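Local structure of succinate-semialdehyde dehydrogenase (Streptococcus pyogenes MGAS1882, 4OGD) at residues D43-E46 against E47-Q51; R60-R63 against D64-A67. The protein probably oxidises succinic semialdehyde to succinate with NADP+ as the cofactor, as a member of the aldehyde dehydrogenase family. All blocks are in the same frame, centred on the assembly; numbering follows the deposited sequence.

Contact 1 of 2, residues D43-E46 against E47-Q51; sequences DHLE and ERKAQ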
loop_
_atom_site.group_PDB
_atom_site.type_symbol
_atom_site.label_atom_id
_atom_site.label_comp_id
_atom_site.label_asym_id
_atom_site.label_seq_id
_atom_site.Cartn_x
_atom_site.Cartn_y
_atom_site.Cartn_z
ATOM N N ASP A 43 2.681 -1.277 -27.894
ATOM C CA ASP A 43 2.000 -2.444 -27.330
ATOM C C ASP A 43 2.831 -3.710 -27.518
ATOM O O ASP A 43 2.940 -4.238 -28.623
ATOM C CB ASP A 43 0.625 -2.619 -27.978
ATOM C CG ASP A 43 -0.192 -3.732 -27.342
ATOM O OD1 ASP A 43 0.314 -4.437 -26.443
ATOM O OD2 ASP A 43 -1.356 -3.909 -27.757
ATOM N N HIS A 44 3.397 -4.201 -26.421
ATOM C CA HIS A 44 4.231 -5.395 -26.448
ATOM C C HIS A 44 3.677 -6.462 -25.516
ATOM O O HIS A 44 4.383 -7.410 -25.157
ATOM C CB HIS A 44 5.668 -5.049 -26.048
ATOM C CG HIS A 44 6.385 -4.199 -27.051
ATOM N ND1 HIS A 44 7.086 -4.731 -28.112
ATOM C CD2 HIS A 44 6.494 -2.854 -27.163
ATOM C CE1 HIS A 44 7.605 -3.750 -28.829
ATOM N NE2 HIS A 44 7.259 -2.602 -28.277
ATOM N N LEU A 45 2.412 -6.317 -25.130
ATOM C CA LEU A 45 1.789 -7.261 -24.202
ATOM C C LEU A 45 1.834 -8.715 -24.671
ATOM O O LEU A 45 2.213 -9.602 -23.902
ATOM C CB LEU A 45 0.342 -6.862 -23.900
ATOM C CG LEU A 45 -0.431 -7.840 -23.006
ATOM C CD1 LEU A 45 0.244 -8.008 -21.641
ATOM C CD2 LEU A 45 -1.865 -7.377 -22.839
ATOM N N GLU A 46 1.447 -8.972 -25.920
ATOM C CA GLU A 46 1.466 -10.350 -26.421
ATOM C C GLU A 46 2.873 -10.960 -26.390
ATOM O O GLU A 46 3.031 -12.142 -26.077
ATOM C CB GLU A 46 0.859 -10.435 -27.829
ATOM C CG GLU A 46 -0.651 -10.202 -27.858
ATOM C CD GLU A 46 -1.416 -11.201 -27.000
ATOM O OE1 GLU A 46 -1.019 -12.383 -26.960
ATOM O OE2 GLU A 46 -2.422 -10.808 -26.375
ATOM N N GLU A 47 3.892 -10.159 -26.698
ATOM C CA GLU A 47 5.265 -10.628 -26.593
ATOM C C GLU A 47 5.603 -11.003 -25.154
ATOM O O GLU A 47 6.197 -12.052 -24.903
ATOM C CB GLU A 47 6.242 -9.563 -27.081
ATOM C CG GLU A 47 6.219 -9.332 -28.573
ATOM C CD GLU A 47 7.130 -8.197 -28.982
ATOM O OE1 GLU A 47 7.467 -7.357 -28.118
ATOM O OE2 GLU A 47 7.521 -8.147 -30.163
ATOM N N ARG A 48 5.230 -10.152 -24.207
ATOM C CA ARG A 48 5.536 -10.454 -22.811
ATOM C C ARG A 48 4.780 -11.693 -22.337
ATOM O O ARG A 48 5.323 -12.496 -21.583
ATOM C CB ARG A 48 5.282 -9.251 -21.890
ATOM C CG ARG A 48 6.207 -8.081 -22.173
ATOM C CD ARG A 48 6.200 -7.028 -21.050
ATOM N NE ARG A 48 4.855 -6.579 -20.712
ATOM C CZ ARG A 48 4.212 -5.610 -21.357
ATOM N NH1 ARG A 48 4.793 -4.990 -22.387
ATOM N NH2 ARG A 48 2.985 -5.271 -20.986
ATOM N N LYS A 49 3.540 -11.867 -22.788
ATOM C CA LYS A 49 2.794 -13.072 -22.429
ATOM C C LYS A 49 3.516 -14.316 -22.931
ATOM O O LYS A 49 3.674 -15.291 -22.198
ATOM C CB LYS A 49 1.365 -13.030 -22.988
ATOM C CG LYS A 49 0.453 -12.073 -22.224
ATOM C CD LYS A 49 -0.772 -11.691 -23.035
ATOM C CE LYS A 49 -1.607 -12.899 -23.407
ATOM N NZ LYS A 49 -2.867 -12.492 -24.108
ATOM N N ALA A 50 3.953 -14.278 -24.184
ATOM C CA ALA A 50 4.656 -15.414 -24.769
ATOM C C ALA A 50 5.985 -15.658 -24.066
ATOM O O ALA A 50 6.379 -16.803 -23.843
ATOM C CB ALA A 50 4.882 -15.187 -26.258
ATOM N N GLN A 51 6.689 -14.581 -23.743
ATOM C CA GLN A 51 7.972 -14.698 -23.062
ATOM C C GLN A 51 7.819 -15.291 -21.663
ATOM O O GLN A 51 8.646 -16.090 -21.233
ATOM C CB GLN A 51 8.670 -13.334 -23.015
ATOM C CG GLN A 51 9.193 -12.882 -24.383
ATOM C CD GLN A 51 9.302 -11.380 -24.503
ATOM O OE1 GLN A 51 9.181 -10.661 -23.515
ATOM N NE2 GLN A 51 9.525 -10.892 -25.724
HETATM O O HOH W 1 3.362 -2.948 -23.809
#

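Contact 2 of 2, residues R60-R63 against D64-A67; sequences RRDR and DKYA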
loop_
_atom_site.group_PDB
_atom_site.type_symbol
_atom_site.label_atom_id
_atom_site.label_comp_id
_atom_site.label_asym_id
_atom_site.label_seq_id
_atom_site.Cartn_x
_atom_site.Cartn_y
_atom_site.Cartn_z
ATOM N N ARG A 60 10.544 -25.856 -16.873
ATOM C CA ARG A 60 10.183 -27.262 -17.044
ATOM C C ARG A 60 11.347 -28.066 -17.614
ATOM O O ARG A 60 11.701 -29.128 -17.097
ATOM C CB ARG A 60 8.978 -27.419 -17.982
ATOM C CG ARG A 60 7.631 -27.072 -17.384
ATOM C CD ARG A 60 6.516 -27.432 -18.373
ATOM N NE ARG A 60 5.195 -27.224 -17.785
ATOM C CZ ARG A 60 4.473 -26.117 -17.922
ATOM N NH1 ARG A 60 4.919 -25.111 -18.657
ATOM N NH2 ARG A 60 3.291 -26.023 -17.329
ATOM N N ARG A 61 11.920 -27.555 -18.697
ATOM C CA ARG A 61 13.012 -28.228 -19.397
ATOM C C ARG A 61 14.236 -28.435 -18.503
ATOM O O ARG A 61 14.870 -29.504 -18.504
ATOM C CB ARG A 61 13.413 -27.404 -20.629
ATOM C CG ARG A 61 14.396 -28.115 -21.563
ATOM C CD ARG A 61 14.951 -27.137 -22.576
ATOM N NE ARG A 61 15.906 -26.232 -21.942
ATOM C CZ ARG A 61 16.252 -25.044 -22.423
ATOM N NH1 ARG A 61 15.700 -24.595 -23.547
ATOM N NH2 ARG A 61 17.136 -24.295 -21.768
ATOM N N ASP A 62 14.566 -27.404 -17.737
ATOM C CA ASP A 62 15.792 -27.402 -16.951
ATOM C C ASP A 62 15.516 -27.465 -15.453
ATOM O O ASP A 62 16.296 -26.935 -14.658
ATOM C CB ASP A 62 16.614 -26.142 -17.256
ATOM C CG ASP A 62 17.171 -26.129 -18.664
ATOM O OD1 ASP A 62 17.172 -27.192 -19.313
ATOM O OD2 ASP A 62 17.623 -25.057 -19.117
ATOM N N ARG A 63 14.424 -28.119 -15.071
ATOM C CA ARG A 63 13.986 -28.090 -13.676
ATOM C C ARG A 63 15.060 -28.524 -12.698
ATOM O O ARG A 63 15.298 -27.862 -11.687
ATOM C CB ARG A 63 12.746 -28.942 -13.451
ATOM C CG ARG A 63 12.353 -28.928 -11.984
ATOM C CD ARG A 63 11.149 -29.749 -11.700
ATOM N NE ARG A 63 11.421 -31.156 -11.940
ATOM C CZ ARG A 63 10.522 -32.116 -11.781
ATOM N NH1 ARG A 63 9.302 -31.814 -11.368
ATOM N NH2 ARG A 63 10.847 -33.377 -12.029
ATOM N N ASP A 64 15.718 -29.636 -12.998
ATOM C CA ASP A 64 16.715 -30.140 -12.072
ATOM C C ASP A 64 17.927 -29.211 -11.955
ATOM O O ASP A 64 18.536 -29.118 -10.884
ATOM C CB ASP A 64 17.105 -31.581 -12.421
ATOM C CG ASP A 64 15.964 -32.567 -12.199
ATOM O OD1 ASP A 64 14.910 -32.188 -11.629
ATOM O OD2 ASP A 64 16.131 -33.742 -12.591
ATOM N N LYS A 65 18.262 -28.512 -13.040
ATOM C CA LYS A 65 19.326 -27.508 -13.001
ATOM C C LYS A 65 18.982 -26.402 -12.006
ATOM O O LYS A 65 19.796 -26.039 -11.166
ATOM C CB LYS A 65 19.574 -26.901 -14.393
ATOM C CG LYS A 65 20.365 -25.583 -14.371
ATOM C CD LYS A 65 20.375 -24.872 -15.735
ATOM C CE LYS A 65 20.883 -23.441 -15.624
ATOM N NZ LYS A 65 21.044 -22.812 -16.972
ATOM N N TYR A 66 17.768 -25.872 -12.099
ATOM C CA TYR A 66 17.371 -24.782 -11.208
ATOM C C TYR A 66 17.183 -25.267 -9.774
ATOM O O TYR A 66 17.527 -24.563 -8.820
ATOM C CB TYR A 66 16.118 -24.095 -11.744
ATOM C CG TYR A 66 16.427 -23.286 -12.979
ATOM C CD1 TYR A 66 17.071 -22.064 -12.880
ATOM C CD2 TYR A 66 16.099 -23.761 -14.242
ATOM C CE1 TYR A 66 17.373 -21.319 -14.008
ATOM C CE2 TYR A 66 16.400 -23.034 -15.377
ATOM C CZ TYR A 66 17.034 -21.812 -15.253
ATOM O OH TYR A 66 17.336 -21.082 -16.377
ATOM N N ALA A 67 16.639 -26.471 -9.621
ATOM C CA ALA A 67 16.491 -27.065 -8.295
ATOM C C ALA A 67 17.846 -27.203 -7.615
ATOM O O ALA A 67 17.996 -26.846 -6.443
ATOM C CB ALA A 67 15.804 -28.413 -8.386
HETATM O O HOH W 2 18.238 -22.523 -18.430
#

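Contact 1 of 2, residues D43-E46 against E47-Q51
Leu45 and Arg48 form the tightly packed side of this helix start. The two side chains cross at about a right angle. Leu45 CA lies 3.8 Å above one face of the Arg48 guanidinium, offset toward its rim. Leu45 CD1 comes within 3.9 Å of Arg48 NH2. With Leu45 CG anti to the backbone N (chi1 176°), the side chain lies where CD1 makes this contact and CG meets Lys49 CD. The Arg48 chain bends at chi3 and is buried. Its NH2 is hydrogen-bonded to Ile147 O, and Trp39 makes a cation-pi contact with it. NH1 points to a water that lies in the guanidinium plane. The same water accepts from His44 N and Arg48 NH1, at 2.9 Å from each. This water therefore joins the residue before the helix to the buried arginine.

The solvent side is looser and held by charged groups. His44 ND1 donates a hydrogen bond to Glu47 OE1 at 2.7 Å. The oxygen is near the ring plane, but the ring meets the carboxylate from above its plane. The planes are 37° apart. His44 NE2 is taken by Glu42 OE1, so carboxylates hold both ring nitrogens, which would probably favour a protonated ring. Glu46 and Lys49 run side by side. The Glu46 chain folds back at chi2 (-59°), and Glu46 OE2 receives Lys49 NZ on its syn side at 2.9 Å. Asp100 of helix 78-103 is a second partner of this ammonium.

Backbone bonds continue the turn, beginning with Arg48 N to His44 O at 3.0 Å. Asp43 OD1 accepts from Leu45 N at 3.1 Å. This bond closes an Asx turn from Asp43 to Leu45 that spans His44, the N-cap residue, and the whole arrangement is that of a helix N terminus.

Contact 2 of 2, residues R60-R63 against D64-A67
Asp62 and Tyr66 meet one turn apart. Asp62 CB touches Tyr66 CE2 at 3.6 Å. Asp62 O lies 3.2 Å from Tyr66 CD2, approaching the ring obliquely. Tyr66 CG is anti to its carbonyl carbon (chi1 -71°), which brings the ring back alongside Asp62. The backbones join here too: Tyr66 N donates to Asp62 O at 3.1 Å. Ala67 N donates to Arg63 O in the next bond along. Arg63 and Asp64 pair more weakly. Arg63 NE and Asp64 OD1 are 3.7 Å apart, a long salt bridge, although the guanidinium and carboxylate planes are only 10° apart.

The polar ends of Asp62 and Tyr66 meet through one water. It donates to Asp62 OD2 and accepts from Tyr66 OH, at 2.7 Å from each oxygen. It also accepts from Lys65 NZ. The lysine chain is extended beyond CG, and its CE lies over one face of the Tyr66 ring, offset toward the rim.

Helix 45-61 ends here and helix 63-74 begins, so this is a helix-to-helix junction. Asp62 leaves helical geometry and is the N-cap residue of the second helix. Its carboxylate makes no capping bond.

Arg61 holds that carboxylate instead. It grips side-on with two nitrogens, one to each oxygen. Arg61 NE meets Asp62 OD1 at 3.1 Å in a nearly straight bond. The oxygen lies in the guanidinium plane, but the guanidinium comes from above the Asp62 carboxylate plane. Arg61 NH2 meets Asp62 OD2 at 2.8 Å. Glu173 of helix 161-173 is a second partner of Arg61 NH2, and it also touches the Tyr66 side chain. Arg63 and Asp64 have stronger partners further out. Asp86 takes Arg63 NH1, and Gln82 donates to Asp64 OD1. Tyr135 meets the Tyr66 ring with planes at about 50°.

Following the chain from the N terminus, helix 22-41 comes first. Contact 1 then closes a short local loop where helix 45-61 starts. Contact 2 closes another where that helix gives way to helix 63-74. The two are in series and neither nest nor cross. Their centres are 24 Å apart, and their nearest atoms about 10 Å, with no touch. Helix 45-61 is the element they share. Helix 78-103 is a common neighbour, reached through Asp100 at contact 1 and Asp86 at contact 2. Their other neighbours differ: residues 43-51 meet helix 136-148, whereas residues 60-67 meet helix 161-173.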